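PDB 6FX6: SaTIE-TED from Staphylococcus aureus, which is of unknown function but, as the thioester domain of a cell-wall-anchored surface protein, may attach covalently to host molecules. Local coordinates for residues 8-13 against 34-39; 15-20 against 114-119; 56-61 against 212-217; 76-81 against 102-107. All coordinates share one frame; numbering follows the deposited sequence.

Contact 1: 8-13 against 34-39; sequences LDVKWI and RWAKFY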
# COMPACT_ATOMS: atom_id res chain seq x y z
N LEU A 8 -17.32 8.69 -10.26
CA LEU A 8 -16.96 7.28 -10.10
C LEU A 8 -17.10 6.57 -11.44
O LEU A 8 -18.20 6.50 -11.99
CB LEU A 8 -17.84 6.60 -9.04
CG LEU A 8 -17.60 5.11 -8.76
CD1 LEU A 8 -16.16 4.87 -8.32
CD2 LEU A 8 -18.57 4.61 -7.71
N ASP A 9 -15.98 6.06 -11.95
CA ASP A 9 -15.95 5.26 -13.17
C ASP A 9 -15.79 3.79 -12.80
O ASP A 9 -15.43 3.46 -11.67
CB ASP A 9 -14.81 5.69 -14.09
CG ASP A 9 -14.92 7.15 -14.52
OD1 ASP A 9 -16.05 7.65 -14.72
OD2 ASP A 9 -13.87 7.80 -14.68
N VAL A 10 -16.04 2.92 -13.77
CA VAL A 10 -16.02 1.48 -13.55
C VAL A 10 -15.58 0.75 -14.81
O VAL A 10 -15.77 1.26 -15.92
CB VAL A 10 -17.42 0.97 -13.12
CG1 VAL A 10 -18.44 1.11 -14.24
CG2 VAL A 10 -17.36 -0.48 -12.64
N LYS A 11 -14.97 -0.42 -14.63
CA LYS A 11 -14.84 -1.42 -15.67
C LYS A 11 -15.43 -2.71 -15.12
O LYS A 11 -15.04 -3.15 -14.04
CB LYS A 11 -13.38 -1.58 -16.10
CG LYS A 11 -12.87 -0.36 -16.86
CD LYS A 11 -11.68 -0.65 -17.77
CE LYS A 11 -10.35 -0.51 -17.05
NZ LYS A 11 -9.20 -0.58 -17.99
N TRP A 12 -16.38 -3.28 -15.85
CA TRP A 12 -17.11 -4.45 -15.38
C TRP A 12 -16.32 -5.72 -15.67
O TRP A 12 -15.79 -5.90 -16.76
CB TRP A 12 -18.50 -4.53 -16.02
CG TRP A 12 -19.39 -3.41 -15.57
CD1 TRP A 12 -19.80 -2.34 -16.30
CD2 TRP A 12 -19.97 -3.26 -14.27
NE1 TRP A 12 -20.60 -1.52 -15.54
CE2 TRP A 12 -20.73 -2.07 -14.29
CE3 TRP A 12 -19.93 -4.01 -13.09
CZ2 TRP A 12 -21.44 -1.61 -13.17
CZ3 TRP A 12 -20.64 -3.56 -11.97
CH2 TRP A 12 -21.38 -2.37 -12.03
N ILE A 13 -16.26 -6.59 -14.66
CA ILE A 13 -15.68 -7.92 -14.79
C ILE A 13 -16.86 -8.89 -14.75
O ILE A 13 -17.47 -9.08 -13.71
CB ILE A 13 -14.69 -8.20 -13.64
CG1 ILE A 13 -13.54 -7.18 -13.67
CG2 ILE A 13 -14.17 -9.63 -13.71
CD1 ILE A 13 -12.77 -7.06 -12.37
N ARG A 34 -21.03 -10.55 -11.08
CA ARG A 34 -20.13 -9.66 -11.79
C ARG A 34 -19.38 -8.83 -10.76
O ARG A 34 -19.73 -8.85 -9.57
CB ARG A 34 -20.88 -8.74 -12.76
CG ARG A 34 -21.96 -7.91 -12.09
CD ARG A 34 -22.35 -6.67 -12.89
NE ARG A 34 -23.12 -5.74 -12.06
CZ ARG A 34 -23.82 -4.69 -12.49
NH1 ARG A 34 -24.46 -3.93 -11.60
NH2 ARG A 34 -23.91 -4.40 -13.79
N TRP A 35 -18.36 -8.10 -11.20
CA TRP A 35 -17.53 -7.33 -10.29
C TRP A 35 -17.17 -5.97 -10.86
O TRP A 35 -16.73 -5.86 -12.01
CB TRP A 35 -16.26 -8.12 -9.95
CG TRP A 35 -15.80 -7.86 -8.57
CD1 TRP A 35 -15.20 -6.73 -8.11
CD2 TRP A 35 -15.94 -8.74 -7.44
NE1 TRP A 35 -14.95 -6.84 -6.77
CE2 TRP A 35 -15.38 -8.06 -6.33
CE3 TRP A 35 -16.45 -10.02 -7.27
CZ2 TRP A 35 -15.34 -8.64 -5.06
CZ3 TRP A 35 -16.41 -10.59 -6.00
CH2 TRP A 35 -15.85 -9.90 -4.91
N ALA A 36 -17.37 -4.94 -10.04
CA ALA A 36 -17.05 -3.57 -10.40
C ALA A 36 -15.59 -3.31 -10.05
O ALA A 36 -15.20 -3.41 -8.89
CB ALA A 36 -17.94 -2.59 -9.66
N LYS A 37 -14.78 -3.02 -11.07
CA LYS A 37 -13.43 -2.53 -10.86
C LYS A 37 -13.51 -1.01 -10.92
O LYS A 37 -13.65 -0.43 -12.00
CB LYS A 37 -12.47 -3.07 -11.92
CG LYS A 37 -11.01 -2.77 -11.65
CD LYS A 37 -10.14 -3.19 -12.82
CE LYS A 37 -8.67 -3.00 -12.51
NZ LYS A 37 -7.83 -3.28 -13.71
N PHE A 38 -13.43 -0.38 -9.75
CA PHE A 38 -13.65 1.06 -9.62
C PHE A 38 -12.42 1.88 -9.99
O PHE A 38 -11.29 1.52 -9.64
CB PHE A 38 -14.06 1.41 -8.19
CG PHE A 38 -15.34 0.76 -7.73
CD1 PHE A 38 -16.56 1.18 -8.24
CD2 PHE A 38 -15.32 -0.26 -6.77
CE1 PHE A 38 -17.75 0.59 -7.81
CE2 PHE A 38 -16.50 -0.85 -6.34
CZ PHE A 38 -17.72 -0.43 -6.86
N TYR A 39 -12.66 2.98 -10.69
CA TYR A 39 -11.65 4.00 -10.97
C TYR A 39 -12.18 5.35 -10.51
O TYR A 39 -13.36 5.63 -10.69
CB TYR A 39 -11.33 4.07 -12.46
CG TYR A 39 -10.58 2.86 -12.99
CD1 TYR A 39 -11.25 1.66 -13.24
CD2 TYR A 39 -9.21 2.92 -13.27
CE1 TYR A 39 -10.57 0.56 -13.73
CE2 TYR A 39 -8.53 1.82 -13.76
CZ TYR A 39 -9.21 0.64 -13.99
OH TYR A 39 -8.54 -0.46 -14.47
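The guanidinium of Arg34 lies flat on one face of the Trp12 indole, the two planes only 13° apart, in a cation-pi stack that puts Arg34 CZ 3.7 Å from the centroid of the six-membered ring. On the opposite face of that indole sits Val10 CG2, which also meets Ala36 CB at 3.7 Å. Phe38 has Ala36 CB over one face and the backbone O of Asp9 at its edge, while Leu8 CD1 reaches Phe38 CD1 at 3.7 Å. Arg34 gets to the indole because its CG stands between the backbone N and the carbonyl carbon (chi1 56°), and the chain, extended from CG to NE, then carries the guanidinium across. The other face of the sheet carries Lys11, Lys37 and Tyr39. Here Lys11 bends at chi3 (-89°) to bring CE within 3.2 Å of Tyr39 OH; that hydroxyl accepts a bond from Lys37 NZ, which is also hydrogen-bonded to Tyr86 OH. Under these side chains runs an antiparallel pairing of six backbone bonds, in which Asp9, Lys11 and Ile13 each exchange two with Tyr39, Lys37 and Trp35. Strand 5-13 is flanked on its other side by strand 59-64, and strand 30-40 by strand 43-47, while Trp35 rests on Ile98, Gln101 and Met102 of helix 94-107.

Contact 2: 15-20 against 114-119; sequences KGINWI and TIYNGL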
# COMPACT_ATOMS: atom_id res chain seq x y z
N LYS A 15 -17.88 -12.74 -16.32
CA LYS A 15 -17.56 -13.95 -17.05
C LYS A 15 -18.67 -15.00 -16.92
O LYS A 15 -18.43 -16.19 -17.13
CB LYS A 15 -16.20 -14.49 -16.58
CG LYS A 15 -15.05 -13.54 -16.92
CD LYS A 15 -13.71 -14.01 -16.39
CE LYS A 15 -12.65 -12.92 -16.54
NZ LYS A 15 -11.36 -13.27 -15.89
N GLY A 16 -19.89 -14.55 -16.61
CA GLY A 16 -21.02 -15.44 -16.38
C GLY A 16 -20.85 -16.38 -15.20
O GLY A 16 -21.47 -17.44 -15.15
N ILE A 17 -20.00 -15.98 -14.25
CA ILE A 17 -19.60 -16.80 -13.11
C ILE A 17 -20.13 -16.13 -11.85
O ILE A 17 -20.01 -14.91 -11.71
CB ILE A 17 -18.05 -16.84 -12.99
CG1 ILE A 17 -17.43 -17.58 -14.18
CG2 ILE A 17 -17.60 -17.51 -11.69
CD1 ILE A 17 -15.97 -17.22 -14.43
N ASN A 18 -20.70 -16.92 -10.95
CA ASN A 18 -20.93 -16.47 -9.58
C ASN A 18 -19.58 -16.41 -8.89
O ASN A 18 -18.97 -17.44 -8.65
CB ASN A 18 -21.86 -17.43 -8.82
CG ASN A 18 -23.29 -17.41 -9.34
OD1 ASN A 18 -23.71 -16.47 -10.00
ND2 ASN A 18 -24.04 -18.46 -9.03
N TRP A 19 -19.09 -15.20 -8.62
CA TRP A 19 -17.76 -15.01 -8.04
C TRP A 19 -17.73 -15.44 -6.58
O TRP A 19 -16.84 -16.20 -6.18
CB TRP A 19 -17.32 -13.55 -8.16
CG TRP A 19 -17.06 -13.11 -9.57
CD1 TRP A 19 -17.80 -12.24 -10.32
CD2 TRP A 19 -15.96 -13.50 -10.39
NE1 TRP A 19 -17.23 -12.08 -11.56
CE2 TRP A 19 -16.10 -12.84 -11.63
CE3 TRP A 19 -14.87 -14.36 -10.20
CZ2 TRP A 19 -15.18 -13.02 -12.68
CZ3 TRP A 19 -13.95 -14.52 -11.24
CH2 TRP A 19 -14.11 -13.86 -12.46
N ILE A 20 -18.70 -14.96 -5.81
CA ILE A 20 -18.88 -15.34 -4.40
C ILE A 20 -20.34 -15.32 -3.99
O ILE A 20 -21.18 -14.65 -4.61
CB ILE A 20 -18.12 -14.40 -3.44
CG1 ILE A 20 -18.46 -12.93 -3.71
CG2 ILE A 20 -16.62 -14.63 -3.53
CD1 ILE A 20 -17.85 -11.95 -2.72
N THR A 114 -19.28 -19.15 -0.18
CA THR A 114 -18.81 -19.83 -1.39
C THR A 114 -17.84 -18.92 -2.12
O THR A 114 -18.08 -17.71 -2.21
CB THR A 114 -19.99 -20.16 -2.34
OG1 THR A 114 -20.95 -20.95 -1.65
CG2 THR A 114 -19.52 -20.92 -3.59
N ILE A 115 -16.76 -19.50 -2.64
CA ILE A 115 -15.79 -18.77 -3.46
C ILE A 115 -15.48 -19.57 -4.72
O ILE A 115 -15.15 -20.74 -4.65
CB ILE A 115 -14.48 -18.47 -2.69
CG1 ILE A 115 -14.76 -17.63 -1.44
CG2 ILE A 115 -13.48 -17.75 -3.60
CD1 ILE A 115 -13.57 -17.46 -0.51
N TYR A 116 -15.60 -18.91 -5.88
CA TYR A 116 -15.25 -19.52 -7.16
C TYR A 116 -13.81 -20.02 -7.12
O TYR A 116 -12.91 -19.25 -6.79
CB TYR A 116 -15.43 -18.48 -8.28
CG TYR A 116 -15.02 -18.94 -9.66
CD1 TYR A 116 -15.55 -20.10 -10.23
CD2 TYR A 116 -14.13 -18.18 -10.43
CE1 TYR A 116 -15.18 -20.51 -11.50
CE2 TYR A 116 -13.77 -18.57 -11.70
CZ TYR A 116 -14.28 -19.73 -12.24
OH TYR A 116 -13.90 -20.10 -13.51
N ASN A 117 -13.61 -21.30 -7.42
CA ASN A 117 -12.28 -21.93 -7.33
C ASN A 117 -11.25 -21.28 -8.27
O ASN A 117 -10.07 -21.22 -7.94
CB ASN A 117 -12.37 -23.43 -7.64
CG ASN A 117 -11.12 -24.19 -7.21
OD1 ASN A 117 -10.75 -24.19 -6.04
ND2 ASN A 117 -10.46 -24.84 -8.17
N GLY A 118 -11.72 -20.79 -9.41
CA GLY A 118 -10.86 -20.10 -10.38
C GLY A 118 -10.24 -18.78 -9.94
O GLY A 118 -9.37 -18.27 -10.63
N LEU A 119 -10.70 -18.22 -8.82
CA LEU A 119 -9.99 -17.11 -8.17
C LEU A 119 -8.61 -17.45 -7.63
O LEU A 119 -7.75 -16.58 -7.57
CB LEU A 119 -10.79 -16.52 -7.00
CG LEU A 119 -11.43 -15.17 -7.30
CD1 LEU A 119 -12.47 -15.36 -8.37
CD2 LEU A 119 -12.06 -14.61 -6.04
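Trp19 O accepts the backbone N-H of Tyr116 at 3.0 Å, a nearly straight bond (168°). It anchors the start of the turn that follows strand 111-115, and the same oxygen lies 3.4 Å from Tyr116 CB. The Tyr116 ring is then held between two layers. Ile17 CG2 comes down over the centre of one face, 3.5 Å from the centroid, in a CH-pi contact; the backbone N of Gly118 lies over the opposite face. Ile17 crosses the tyrosine at about a right angle, and its CD1 carries on toward the phenol end, 3.7 Å from Tyr116 OH. With CG anti to the backbone N (chi1 176°), the ring swings in beneath Ile17 and up to Trp19. This is the edge of the main antiparallel sheet of the thioester domain, where the loop leading into strand 20-24 meets the end of strand 111-115. Ile20 and Ile115 form a non-hydrogen-bonded pair in it, their side chains side by side and pointing the same way, while Ile20 CA makes a CA-H...O contact of 3.3 Å with Thr114 O. Trp19 CZ3 approaches Tyr116 CD2 at 3.8 Å, with the two ring planes 82° apart. Leu119, Ile20 and Ile115 all pack on Met102, a selenomethionine of helix 94-107. The short 3-10 segment 117-119 closes with a bond from Leu119 N to Tyr116 O.

Contact 3: 56-61 against 212-217; sequences IGAVHT and YTSGNA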
# COMPACT_ATOMS: atom_id res chain seq x y z
N ILE A 56 -22.41 4.33 -9.54
CA ILE A 56 -21.60 4.44 -10.76
C ILE A 56 -22.06 5.64 -11.59
O ILE A 56 -23.26 5.85 -11.76
CB ILE A 56 -21.70 3.17 -11.65
CG1 ILE A 56 -21.13 1.93 -10.93
CG2 ILE A 56 -21.00 3.37 -12.99
CD1 ILE A 56 -19.72 2.08 -10.42
N GLY A 57 -21.10 6.42 -12.08
CA GLY A 57 -21.36 7.58 -12.92
C GLY A 57 -21.73 8.85 -12.19
O GLY A 57 -21.91 9.89 -12.83
N ALA A 58 -21.84 8.79 -10.86
CA ALA A 58 -22.27 9.93 -10.05
C ALA A 58 -21.07 10.67 -9.50
O ALA A 58 -20.00 10.09 -9.28
CB ALA A 58 -23.17 9.47 -8.92
N VAL A 59 -21.27 11.96 -9.24
CA VAL A 59 -20.26 12.84 -8.66
C VAL A 59 -20.16 12.54 -7.16
O VAL A 59 -21.15 12.63 -6.45
CB VAL A 59 -20.62 14.33 -8.88
CG1 VAL A 59 -19.61 15.24 -8.20
CG2 VAL A 59 -20.71 14.64 -10.37
N HIS A 60 -18.96 12.18 -6.71
CA HIS A 60 -18.67 11.93 -5.30
C HIS A 60 -17.84 13.07 -4.74
O HIS A 60 -17.20 13.81 -5.49
CB HIS A 60 -17.90 10.62 -5.12
CG HIS A 60 -18.67 9.40 -5.50
ND1 HIS A 60 -19.26 9.25 -6.74
CD2 HIS A 60 -18.94 8.26 -4.82
CE1 HIS A 60 -19.87 8.08 -6.80
NE2 HIS A 60 -19.68 7.46 -5.65
N THR A 61 -17.85 13.22 -3.41
CA THR A 61 -17.03 14.22 -2.74
C THR A 61 -15.90 13.49 -2.01
O THR A 61 -16.15 12.59 -1.20
CB THR A 61 -17.85 15.09 -1.76
OG1 THR A 61 -18.02 14.42 -0.51
CG2 THR A 61 -19.22 15.43 -2.35
N TYR A 212 -14.54 8.53 -0.89
CA TYR A 212 -15.46 9.20 -1.80
C TYR A 212 -16.88 8.76 -1.49
O TYR A 212 -17.15 7.56 -1.40
CB TYR A 212 -15.10 8.87 -3.25
CG TYR A 212 -13.91 9.65 -3.75
CD1 TYR A 212 -14.07 10.94 -4.24
CD2 TYR A 212 -12.63 9.10 -3.72
CE1 TYR A 212 -12.98 11.67 -4.69
CE2 TYR A 212 -11.53 9.82 -4.18
CZ TYR A 212 -11.71 11.11 -4.66
OH TYR A 212 -10.64 11.83 -5.11
N THR A 213 -17.77 9.74 -1.36
CA THR A 213 -19.13 9.53 -0.88
C THR A 213 -20.11 10.21 -1.83
O THR A 213 -19.90 11.36 -2.21
CB THR A 213 -19.29 10.11 0.54
OG1 THR A 213 -18.37 9.46 1.42
CG2 THR A 213 -20.71 9.92 1.07
N SER A 214 -21.16 9.48 -2.21
CA SER A 214 -22.28 10.03 -2.96
C SER A 214 -23.58 9.56 -2.31
O SER A 214 -24.00 8.42 -2.51
CB SER A 214 -22.23 9.58 -4.43
OG SER A 214 -23.36 10.05 -5.14
N GLY A 215 -24.20 10.44 -1.52
CA GLY A 215 -25.49 10.16 -0.88
C GLY A 215 -25.39 9.05 0.15
O GLY A 215 -24.52 9.08 1.03
N ASN A 216 -26.29 8.06 0.03
CA ASN A 216 -26.29 6.86 0.88
C ASN A 216 -25.61 5.65 0.20
O ASN A 216 -25.58 4.56 0.78
CB ASN A 216 -27.73 6.51 1.27
CG ASN A 216 -28.36 7.55 2.18
OD1 ASN A 216 -27.76 7.99 3.16
ND2 ASN A 216 -29.58 7.97 1.85
N ALA A 217 -25.06 5.85 -1.00
CA ALA A 217 -24.43 4.78 -1.76
C ALA A 217 -23.10 4.34 -1.13
O ALA A 217 -22.59 4.96 -0.21
CB ALA A 217 -24.22 5.21 -3.21
O HOH W 1 -16.23 11.24 1.68
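His60 turns its imidazole toward the other strand with CG anti to the carbonyl carbon (chi1 -66°), and the backbone of Ser214 puts CB over that ring, while its chi1 of 177° leaves OG 3.8 Å from Ala58 CB and close to Val59 O. The two residues meet where strands 59-64 and 210-213 run antiparallel and strand 210-213 passes into a type II' beta turn, Ser214 to Ala217, that Ser214 opens. Ser214 CB stands over the centre of the ring, 3.5 Å from the centroid and 7° off the normal, a CH-pi contact. The imidazole is fixed in rotation by the loop just before its strand: ND1 donates to Ala58 O at 2.8 Å in a bent bond, with that oxygen in the ring plane. His60 CB packs on Tyr212 CB at 3.8 Å. Thr61 and Thr213 make the hydrogen-bonded pair, Thr61 N giving to Thr213 O at 3.0 Å and the return bond from Thr213 N to Thr61 O being longer, at 3.3 Å. Strand 5-13 flanks strand 59-64 on its other side, with Leu8 against His60, while strand 220-222 pairs with strand 210-213. A water bridges the two strands, donating to Thr61 O at 3.2 Å and lying 2.8 Å from Thr213 OG1.

Contact 4: 76-81 against 102-107; sequences NKLTMI and MLIWEL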
# COMPACT_ATOMS: atom_id res chain seq x y z
N ASN A 76 -4.02 2.03 7.97
CA ASN A 76 -2.73 1.54 7.47
C ASN A 76 -2.89 0.23 6.73
O ASN A 76 -2.46 0.13 5.59
CB ASN A 76 -1.71 1.34 8.61
CG ASN A 76 -0.82 2.55 8.81
OD1 ASN A 76 -0.78 3.14 9.89
ND2 ASN A 76 -0.07 2.92 7.76
N LYS A 77 -3.53 -0.75 7.36
CA LYS A 77 -3.69 -2.07 6.74
C LYS A 77 -4.46 -2.01 5.42
O LYS A 77 -4.06 -2.64 4.44
CB LYS A 77 -4.34 -3.07 7.71
CG LYS A 77 -4.05 -4.53 7.37
CD LYS A 77 -4.17 -5.44 8.58
CE LYS A 77 -3.59 -6.82 8.30
NZ LYS A 77 -3.46 -7.64 9.53
N LEU A 78 -5.54 -1.23 5.38
CA LEU A 78 -6.32 -1.06 4.15
C LEU A 78 -5.48 -0.52 2.98
O LEU A 78 -5.63 -0.97 1.85
CB LEU A 78 -7.54 -0.17 4.38
CG LEU A 78 -8.63 -0.75 5.29
CD1 LEU A 78 -9.55 0.35 5.78
CD2 LEU A 78 -9.42 -1.84 4.60
N THR A 79 -4.59 0.43 3.27
CA THR A 79 -3.70 1.00 2.25
C THR A 79 -2.60 0.00 1.84
O THR A 79 -2.22 -0.05 0.67
CB THR A 79 -3.07 2.35 2.68
OG1 THR A 79 -2.30 2.18 3.86
CG2 THR A 79 -4.15 3.40 2.92
N MSE A 80 -2.12 -0.79 2.81
CA MSE A 80 -1.15 -1.86 2.55
C MSE A 80 -1.71 -2.91 1.64
O MSE A 80 -1.04 -3.37 0.72
CB MSE A 80 -0.72 -2.61 3.82
CG MSE A 80 -0.05 -1.79 4.91
SE MSE A 80 1.64 -1.07 4.23
CE MSE A 80 1.01 0.71 3.64
N ILE A 81 -2.95 -3.32 1.90
CA ILE A 81 -3.61 -4.33 1.08
C ILE A 81 -3.87 -3.78 -0.33
O ILE A 81 -3.63 -4.49 -1.31
CB ILE A 81 -4.92 -4.83 1.72
CG1 ILE A 81 -4.61 -5.57 3.03
CG2 ILE A 81 -5.66 -5.76 0.77
CD1 ILE A 81 -5.79 -5.68 3.97
N MSE A 102 -11.66 -8.45 -2.02
CA MSE A 102 -12.19 -9.44 -1.07
C MSE A 102 -11.45 -9.45 0.25
O MSE A 102 -12.07 -9.66 1.30
CB MSE A 102 -12.19 -10.85 -1.67
CG MSE A 102 -13.46 -11.09 -2.48
SE MSE A 102 -13.21 -12.72 -3.56
CE MSE A 102 -13.27 -14.05 -2.10
N LEU A 103 -10.13 -9.24 0.21
CA LEU A 103 -9.32 -9.17 1.43
C LEU A 103 -9.59 -7.89 2.23
O LEU A 103 -9.66 -7.94 3.46
CB LEU A 103 -7.82 -9.28 1.09
CG LEU A 103 -6.85 -9.35 2.29
CD1 LEU A 103 -7.28 -10.39 3.31
CD2 LEU A 103 -5.44 -9.62 1.79
N ILE A 104 -9.72 -6.77 1.52
CA ILE A 104 -10.16 -5.50 2.11
C ILE A 104 -11.50 -5.71 2.82
O ILE A 104 -11.67 -5.28 3.96
CB ILE A 104 -10.26 -4.37 1.05
CG1 ILE A 104 -8.86 -3.88 0.68
CG2 ILE A 104 -11.11 -3.20 1.54
CD1 ILE A 104 -8.79 -3.10 -0.61
N TRP A 105 -12.43 -6.37 2.13
CA TRP A 105 -13.75 -6.64 2.71
C TRP A 105 -13.74 -7.58 3.91
O TRP A 105 -14.61 -7.47 4.76
CB TRP A 105 -14.71 -7.18 1.65
CG TRP A 105 -15.31 -6.16 0.73
CD1 TRP A 105 -15.21 -4.79 0.80
CD2 TRP A 105 -16.16 -6.43 -0.38
NE1 TRP A 105 -15.92 -4.21 -0.21
CE2 TRP A 105 -16.52 -5.19 -0.95
CE3 TRP A 105 -16.65 -7.61 -0.96
CZ2 TRP A 105 -17.34 -5.09 -2.08
CZ3 TRP A 105 -17.46 -7.51 -2.08
CH2 TRP A 105 -17.80 -6.26 -2.63
N GLU A 106 -12.78 -8.51 3.98
CA GLU A 106 -12.63 -9.35 5.18
C GLU A 106 -12.37 -8.53 6.44
O GLU A 106 -12.86 -8.87 7.51
CB GLU A 106 -11.51 -10.39 5.02
CG GLU A 106 -11.86 -11.55 4.10
CD GLU A 106 -11.20 -12.87 4.47
OE1 GLU A 106 -11.18 -13.21 5.67
OE2 GLU A 106 -10.73 -13.58 3.55
N LEU A 107 -11.59 -7.45 6.30
CA LEU A 107 -11.32 -6.55 7.42
C LEU A 107 -12.50 -5.66 7.82
O LEU A 107 -12.53 -5.14 8.93
CB LEU A 107 -10.11 -5.66 7.11
CG LEU A 107 -8.74 -6.34 7.06
CD1 LEU A 107 -7.70 -5.31 6.67
CD2 LEU A 107 -8.39 -7.01 8.38
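Ile81 projects from helix 72-87 straight at helix 94-107, and its atoms share out the facing side chains. These consecutive helices of the thioester domain form an antiparallel pair; the axes of segments 76-81 and 102-107 are 168° apart in direction and 9.9 Å at closest approach. Ile81 CB lies 4.2 Å from Ile104 CG1. From there the branches part: CG2, anti to the backbone N, lies 3.7 Å from the same Ile104 CG1, the two side chains sliding past each other in opposite directions, and also touches Leu103 CD2 at 4.0 Å. The other branch runs through CG1, anti to the carbonyl carbon (chi1 -65°), out to CD1, with Leu103 CG nearby. Ile81 CD1 meets Leu107 CD1 tip to tip at 3.3 Å, tighter than carbons normally sit, so the exact closeness is doubtful. No hydrogen bond crosses between the segments, which meet through aliphatic side-chain carbons. Leu78 lies one turn back from Ile81 and extends the seam: its CD2 reaches Ile104 CG2 at 3.8 Å, the two side chains crossing at about a right angle. Ile104 is thereby held from two sides, CG1 against Ile81 and CG2 against Leu78. The far side of helix 94-107 is taken up by the sheet, with Trp105 against Met32 and Tyr22, and Leu103 is also covered by Lys125 and Ile128 of helix 121-134. Toward the surface, the extended chain of Lys77 lays its methylenes across Leu107, CG coming within 3.8 Å of Leu107 CD1.

Overall arrangement
From the N terminus, strand 5-13 first pairs with strand 30-40, and contact 1 closes that short loop. Before it does so, the chain has passed through 15-20, whose partner 114-119 comes much later, so contacts 1 and 2 cross. Segment 56-61 then opens contact 3, which closes only at 212-217; it crosses contact 2 as well. Contact 4, between two successive helices, nests inside the loops of contacts 2 and 3. Contacts 1, 2 and 3 all reach the main antiparallel sheet, and Leu8 joins contact 1 to Gly57 and Ala58 of contact 3. Through Met102, helix 94-107 ties contact 4 to contacts 1 and 2.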